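Tail spike protein (Acinetobacter phage vB_AbaP_AS12, PDB 6EU4) probably recognises and degrades the capsular polysaccharide of Acinetobacter baumannii as the trimeric, beta-helical tailspike of the phage. Local coordinates at residues K234-W239 / T262-N267; M169-D174 / Y212-A217. All blocks are in the same frame, centred on the assembly; numbering follows the deposited sequence.

Interaction 1 of 2, residues K234-W239 / T262-N267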
loop_
_atom_site.group_PDB
_atom_site.type_symbol
_atom_site.label_atom_id
_atom_site.label_comp_id
_atom_site.label_asym_id
_atom_site.label_seq_id
_atom_site.Cartn_x
_atom_site.Cartn_y
_atom_site.Cartn_z
ATOM N N LYS A 234 16.153 -12.087 15.879
ATOM C CA LYS A 234 16.439 -11.050 16.863
ATOM C C LYS A 234 17.552 -10.134 16.368
ATOM O O LYS A 234 18.657 -10.603 16.087
ATOM C CB LYS A 234 16.832 -11.705 18.176
ATOM C CG LYS A 234 16.991 -10.755 19.320
ATOM C CD LYS A 234 17.200 -11.533 20.609
ATOM C CE LYS A 234 17.031 -10.650 21.818
ATOM N NZ LYS A 234 17.188 -11.448 23.093
ATOM N N SER A 235 17.275 -8.831 16.312
ATOM C CA SER A 235 18.191 -7.856 15.742
ATOM C C SER A 235 18.122 -6.568 16.557
ATOM O O SER A 235 17.136 -6.303 17.254
ATOM C CB SER A 235 17.841 -7.608 14.265
ATOM O OG SER A 235 18.712 -6.683 13.634
ATOM N N VAL A 236 19.182 -5.766 16.445
ATOM C CA VAL A 236 19.303 -4.472 17.123
ATOM C C VAL A 236 19.218 -3.309 16.137
ATOM O O VAL A 236 18.536 -2.308 16.389
ATOM C CB VAL A 236 20.626 -4.396 17.917
ATOM C CG1 VAL A 236 20.831 -3.017 18.490
ATOM C CG2 VAL A 236 20.682 -5.444 19.031
ATOM N N ASP A 237 19.968 -3.396 15.039
ATOM C CA ASP A 237 20.108 -2.314 14.066
ATOM C C ASP A 237 20.196 -3.009 12.714
ATOM O O ASP A 237 21.226 -3.612 12.388
ATOM C CB ASP A 237 21.344 -1.462 14.356
ATOM C CG ASP A 237 21.504 -0.267 13.405
ATOM O OD1 ASP A 237 21.033 -0.299 12.254
ATOM O OD2 ASP A 237 22.163 0.714 13.820
ATOM N N ALA A 238 19.099 -2.955 11.965
ATOM C CA ALA A 238 18.976 -3.525 10.634
ATOM C C ALA A 238 18.548 -2.417 9.689
ATOM O O ALA A 238 17.631 -1.647 10.004
ATOM C CB ALA A 238 17.946 -4.670 10.625
ATOM N N TRP A 239 19.205 -2.322 8.544
ATOM C CA TRP A 239 18.766 -1.349 7.555
ATOM C C TRP A 239 18.920 -1.892 6.145
ATOM O O TRP A 239 19.837 -2.664 5.844
ATOM C CB TRP A 239 19.499 -0.022 7.731
ATOM C CG TRP A 239 21.006 -0.054 7.697
ATOM C CD1 TRP A 239 21.861 -0.423 8.718
ATOM C CD2 TRP A 239 21.831 0.325 6.604
ATOM N NE1 TRP A 239 23.160 -0.280 8.314
ATOM C CE2 TRP A 239 23.171 0.174 7.018
ATOM C CE3 TRP A 239 21.566 0.789 5.306
ATOM C CZ2 TRP A 239 24.243 0.452 6.178
ATOM C CZ3 TRP A 239 22.635 1.078 4.481
ATOM C CH2 TRP A 239 23.956 0.910 4.926
ATOM N N THR A 262 21.631 -4.535 24.287
ATOM C CA THR A 262 23.073 -4.415 24.059
ATOM C C THR A 262 23.490 -2.955 24.236
ATOM O O THR A 262 22.659 -2.054 24.421
ATOM C CB THR A 262 23.502 -4.911 22.659
ATOM O OG1 THR A 262 23.255 -3.889 21.669
ATOM C CG2 THR A 262 22.777 -6.199 22.276
ATOM N N ALA A 263 24.803 -2.712 24.151
ATOM C CA ALA A 263 25.321 -1.353 24.240
ATOM C C ALA A 263 25.004 -0.518 23.005
ATOM O O ALA A 263 25.148 0.710 23.042
ATOM C CB ALA A 263 26.840 -1.389 24.437
ATOM N N TRP A 264 24.603 -1.147 21.910
ATOM C CA TRP A 264 24.338 -0.428 20.668
ATOM C C TRP A 264 22.966 0.229 20.725
ATOM O O TRP A 264 21.984 -0.405 21.117
ATOM C CB TRP A 264 24.396 -1.406 19.505
ATOM C CG TRP A 264 24.449 -0.839 18.144
ATOM C CD1 TRP A 264 23.394 -0.388 17.389
ATOM C CD2 TRP A 264 25.615 -0.710 17.326
ATOM N NE1 TRP A 264 23.843 0.015 16.159
ATOM C CE2 TRP A 264 25.200 -0.169 16.093
ATOM C CE3 TRP A 264 26.970 -1.004 17.517
ATOM C CZ2 TRP A 264 26.090 0.093 15.060
ATOM C CZ3 TRP A 264 27.855 -0.742 16.493
ATOM C CH2 TRP A 264 27.410 -0.198 15.274
ATOM N N THR A 265 22.896 1.487 20.320
ATOM C CA THR A 265 21.612 2.182 20.295
ATOM C C THR A 265 20.696 1.633 19.202
ATOM O O THR A 265 21.052 1.713 18.013
ATOM C CB THR A 265 21.851 3.668 20.080
ATOM O OG1 THR A 265 22.574 4.185 21.214
ATOM C CG2 THR A 265 20.542 4.408 19.912
ATOM N N PRO A 266 19.503 1.132 19.537
ATOM C CA PRO A 266 18.594 0.627 18.500
ATOM C C PRO A 266 18.235 1.676 17.465
ATOM O O PRO A 266 17.914 2.824 17.783
ATOM C CB PRO A 266 17.353 0.197 19.288
ATOM C CG PRO A 266 17.873 -0.142 20.622
ATOM C CD PRO A 266 18.982 0.845 20.885
ATOM N N ASN A 267 18.265 1.250 16.210
ATOM C CA ASN A 267 17.830 2.065 15.085
ATOM C C ASN A 267 17.690 1.150 13.887
ATOM O O ASN A 267 18.521 0.265 13.699
ATOM C CB ASN A 267 18.832 3.182 14.772
ATOM C CG ASN A 267 18.301 4.161 13.747
ATOM O OD1 ASN A 267 18.820 4.272 12.632
ATOM N ND2 ASN A 267 17.242 4.854 14.108
HETATM O O HOH W 1 19.948 2.351 10.908
#

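Interaction 2 of 2, residues M169-D174 / Y212-A217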
loop_
_atom_site.group_PDB
_atom_site.type_symbol
_atom_site.label_atom_id
_atom_site.label_comp_id
_atom_site.label_asym_id
_atom_site.label_seq_id
_atom_site.Cartn_x
_atom_site.Cartn_y
_atom_site.Cartn_z
HETATM N N MSE A 169 30.343 -5.114 22.092
HETATM C CA MSE A 169 29.357 -6.109 21.713
HETATM C C MSE A 169 29.896 -7.495 22.041
HETATM O O MSE A 169 31.095 -7.731 22.075
HETATM C CB MSE A 169 29.031 -6.007 20.223
HETATM C CG MSE A 169 28.630 -4.611 19.795
HETATM SE SE MSE A 169 26.908 -4.141 20.553
HETATM C CE MSE A 169 25.714 -5.228 19.450
ATOM N N ASN A 170 28.985 -8.419 22.279
ATOM C CA ASN A 170 29.348 -9.791 22.584
ATOM C C ASN A 170 28.347 -10.686 21.876
ATOM O O ASN A 170 27.137 -10.491 21.999
ATOM C CB ASN A 170 29.355 -10.039 24.088
ATOM C CG ASN A 170 29.896 -11.420 24.452
ATOM O OD1 ASN A 170 29.352 -12.431 24.024
ATOM N ND2 ASN A 170 30.968 -11.454 25.239
ATOM N N PHE A 171 28.857 -11.617 21.082
ATOM C CA PHE A 171 28.014 -12.471 20.265
ATOM C C PHE A 171 27.869 -13.876 20.857
ATOM O O PHE A 171 27.322 -14.770 20.189
ATOM C CB PHE A 171 28.570 -12.533 18.850
ATOM C CG PHE A 171 28.675 -11.179 18.185
ATOM C CD1 PHE A 171 29.789 -10.382 18.394
ATOM C CD2 PHE A 171 27.679 -10.718 17.346
ATOM C CE1 PHE A 171 29.889 -9.144 17.795
ATOM C CE2 PHE A 171 27.786 -9.479 16.744
ATOM C CZ PHE A 171 28.886 -8.700 16.973
ATOM N N ASP A 172 28.298 -14.070 22.103
ATOM C CA ASP A 172 28.337 -15.399 22.718
ATOM C C ASP A 172 26.998 -15.703 23.401
ATOM O O ASP A 172 26.899 -15.859 24.624
ATOM C CB ASP A 172 29.495 -15.490 23.706
ATOM C CG ASP A 172 30.878 -15.337 23.034
ATOM O OD1 ASP A 172 30.963 -15.327 21.784
ATOM O OD2 ASP A 172 31.891 -15.244 23.768
ATOM N N VAL A 173 25.965 -15.778 22.574
ATOM C CA VAL A 173 24.606 -16.076 23.004
ATOM C C VAL A 173 24.223 -17.468 22.527
ATOM O O VAL A 173 24.843 -18.046 21.629
ATOM C CB VAL A 173 23.591 -15.038 22.472
ATOM C CG1 VAL A 173 23.980 -13.640 22.899
ATOM C CG2 VAL A 173 23.490 -15.089 20.977
ATOM N N ASP A 174 23.169 -18.009 23.142
ATOM C CA ASP A 174 22.607 -19.291 22.715
ATOM C C ASP A 174 21.702 -19.031 21.513
ATOM O O ASP A 174 20.561 -18.592 21.669
ATOM C CB ASP A 174 21.829 -19.955 23.843
ATOM C CG ASP A 174 21.221 -21.289 23.416
ATOM O OD1 ASP A 174 21.637 -21.816 22.361
ATOM O OD2 ASP A 174 20.342 -21.804 24.133
ATOM N N TYR A 212 20.312 -14.838 15.533
ATOM C CA TYR A 212 20.732 -13.644 16.254
ATOM C C TYR A 212 21.546 -12.811 15.270
ATOM O O TYR A 212 22.676 -13.165 14.919
ATOM C CB TYR A 212 21.529 -13.973 17.511
ATOM C CG TYR A 212 21.869 -12.728 18.301
ATOM C CD1 TYR A 212 20.884 -11.808 18.625
ATOM C CD2 TYR A 212 23.172 -12.446 18.683
ATOM C CE1 TYR A 212 21.175 -10.658 19.325
ATOM C CE2 TYR A 212 23.477 -11.292 19.389
ATOM C CZ TYR A 212 22.473 -10.401 19.705
ATOM O OH TYR A 212 22.752 -9.248 20.410
ATOM N N ALA A 213 20.961 -11.719 14.819
ATOM C CA ALA A 213 21.537 -10.889 13.758
ATOM C C ALA A 213 21.523 -9.446 14.231
ATOM O O ALA A 213 20.750 -8.617 13.732
ATOM C CB ALA A 213 20.762 -11.066 12.455
ATOM N N PRO A 214 22.370 -9.111 15.204
ATOM C CA PRO A 214 22.207 -7.814 15.876
ATOM C C PRO A 214 22.411 -6.633 14.938
ATOM O O PRO A 214 21.616 -5.685 14.968
ATOM C CB PRO A 214 23.256 -7.855 16.994
ATOM C CG PRO A 214 24.218 -8.963 16.612
ATOM C CD PRO A 214 23.373 -9.963 15.858
ATOM N N LEU A 215 23.451 -6.667 14.107
ATOM C CA LEU A 215 23.843 -5.547 13.244
ATOM C C LEU A 215 23.893 -6.072 11.809
ATOM O O LEU A 215 24.848 -6.763 11.437
ATOM C CB LEU A 215 25.200 -4.970 13.673
ATOM C CG LEU A 215 25.389 -4.647 15.164
ATOM C CD1 LEU A 215 26.816 -4.188 15.447
ATOM C CD2 LEU A 215 24.396 -3.591 15.627
ATOM N N ILE A 216 22.878 -5.750 11.003
ATOM C CA ILE A 216 22.777 -6.269 9.638
ATOM C C ILE A 216 22.337 -5.158 8.701
ATOM O O ILE A 216 21.657 -4.204 9.099
ATOM C CB ILE A 216 21.800 -7.468 9.515
ATOM C CG1 ILE A 216 20.449 -7.126 10.143
ATOM C CG2 ILE A 216 22.409 -8.709 10.149
ATOM C CD1 ILE A 216 19.367 -8.168 9.893
ATOM N N ALA A 217 22.743 -5.282 7.443
ATOM C CA ALA A 217 22.385 -4.277 6.455
ATOM C C ALA A 217 22.447 -4.883 5.067
ATOM O O ALA A 217 23.193 -5.833 4.814
ATOM C CB ALA A 217 23.328 -3.071 6.500
HETATM O O HOH W 2 25.298 -8.670 20.818
#

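Interaction 1 of 2, residues K234-W239 / T262-N267
Asp237 OD2 has two hydrogen-bond partners: Trp264 NE1, which donates to it over 3.0 Å in a nearly straight bond (167° at the hydrogen), and the hydroxyl of Tyr187. The indole N-H points at the carboxylate almost within its own ring plane, using the anti side of OD2, while carboxylate and ring planes stand 68° apart. With its CG anti to the backbone N (chi1 -177°), the aspartate reaches the indole edge and also lies against the backbone of Asn267. There Asp237 OD1 and Asn267 O, two acceptors, face each other at 3.0 Å; a CA-H...O contact from Asp237 CA to the same carbonyl and a water donating to Asp237 OD1 may ease the repulsion. Val236 fills the apolar side, one methyl, CG1, lying 3.8 Å from Trp264 CD1 and the other, CG2, meeting Thr262 CG2 tip to tip at 3.9 Å. An ST turn, Trp264 N to Thr262 OG1, shapes the loop that presents the indole. That loop, between strands 253-257 and 268-274, thus folds back over Val236 and Asp237, beside strand 237-239, with Trp264 also touching Leu215 of neighbouring strand 215-217 and Met169 of strand 167-170.

Interaction 2 of 2, residues M169-D174 / Y212-A217
Tyr212 meets Val173 first, the two side chains crossing at about a right angle. The valine methyl CG2 comes to 3.5 Å from Tyr212 CD2, having been placed between the backbone N and the carbonyl carbon by a chi1 of -56°. With CG anti to the backbone N (chi1 -176°), the tyrosine ring is carried to where Tyr212 OH lies 2.6 Å from a water that donates to Asn170 O at 2.8 Å. This water carries the polar link across an otherwise apolar contact. Two residues on, Pro214 serves two aromatic neighbours: its CD sits 3.7 Å above the plane of the Tyr212 ring, over the centre, whereas its CG approaches Phe171 CE2 obliquely at 3.6 Å. Met169, a selenomethionine, reaches both Pro214 and Leu215, with Met169 CE lying 4.4 Å from Pro214 CB and 4.3 Å from Leu215 CD1. Across from these residues, the chain at Asn170 bends through an Asx turn in which Asp172 N donates to Asn170 OD1 over 2.7 Å. The contact therefore packs residues 169-173, which join the 161-164/167-170 hairpin to strand 175-179, against the bend between strands 211-212 and 215-217, with Phe171 also touching Val178 and Tyr212 touching Ala175.

In the fold
The two interactions illustrate how a parallel beta-helix builds by stacking successive turns. Their centres lie about 9 Å apart, on the same side of the chain's centre, and they follow in series, interaction 2 closing before interaction 1 opens. Strands 215-217 and 237-239, one from each contact, are neighbours in a short parallel sheet that also includes 188-189. Beside them, Pro214 O lies 2.8 Å from both Val236 N and Asp237 N, probably accepting hydrogen bonds from the two. Met169 of the hairpin touches Thr262 and Trp264, so two excursions from the coil meet although several turns separate them; the Trp239 ring meets that of Trp277 of a second subunit.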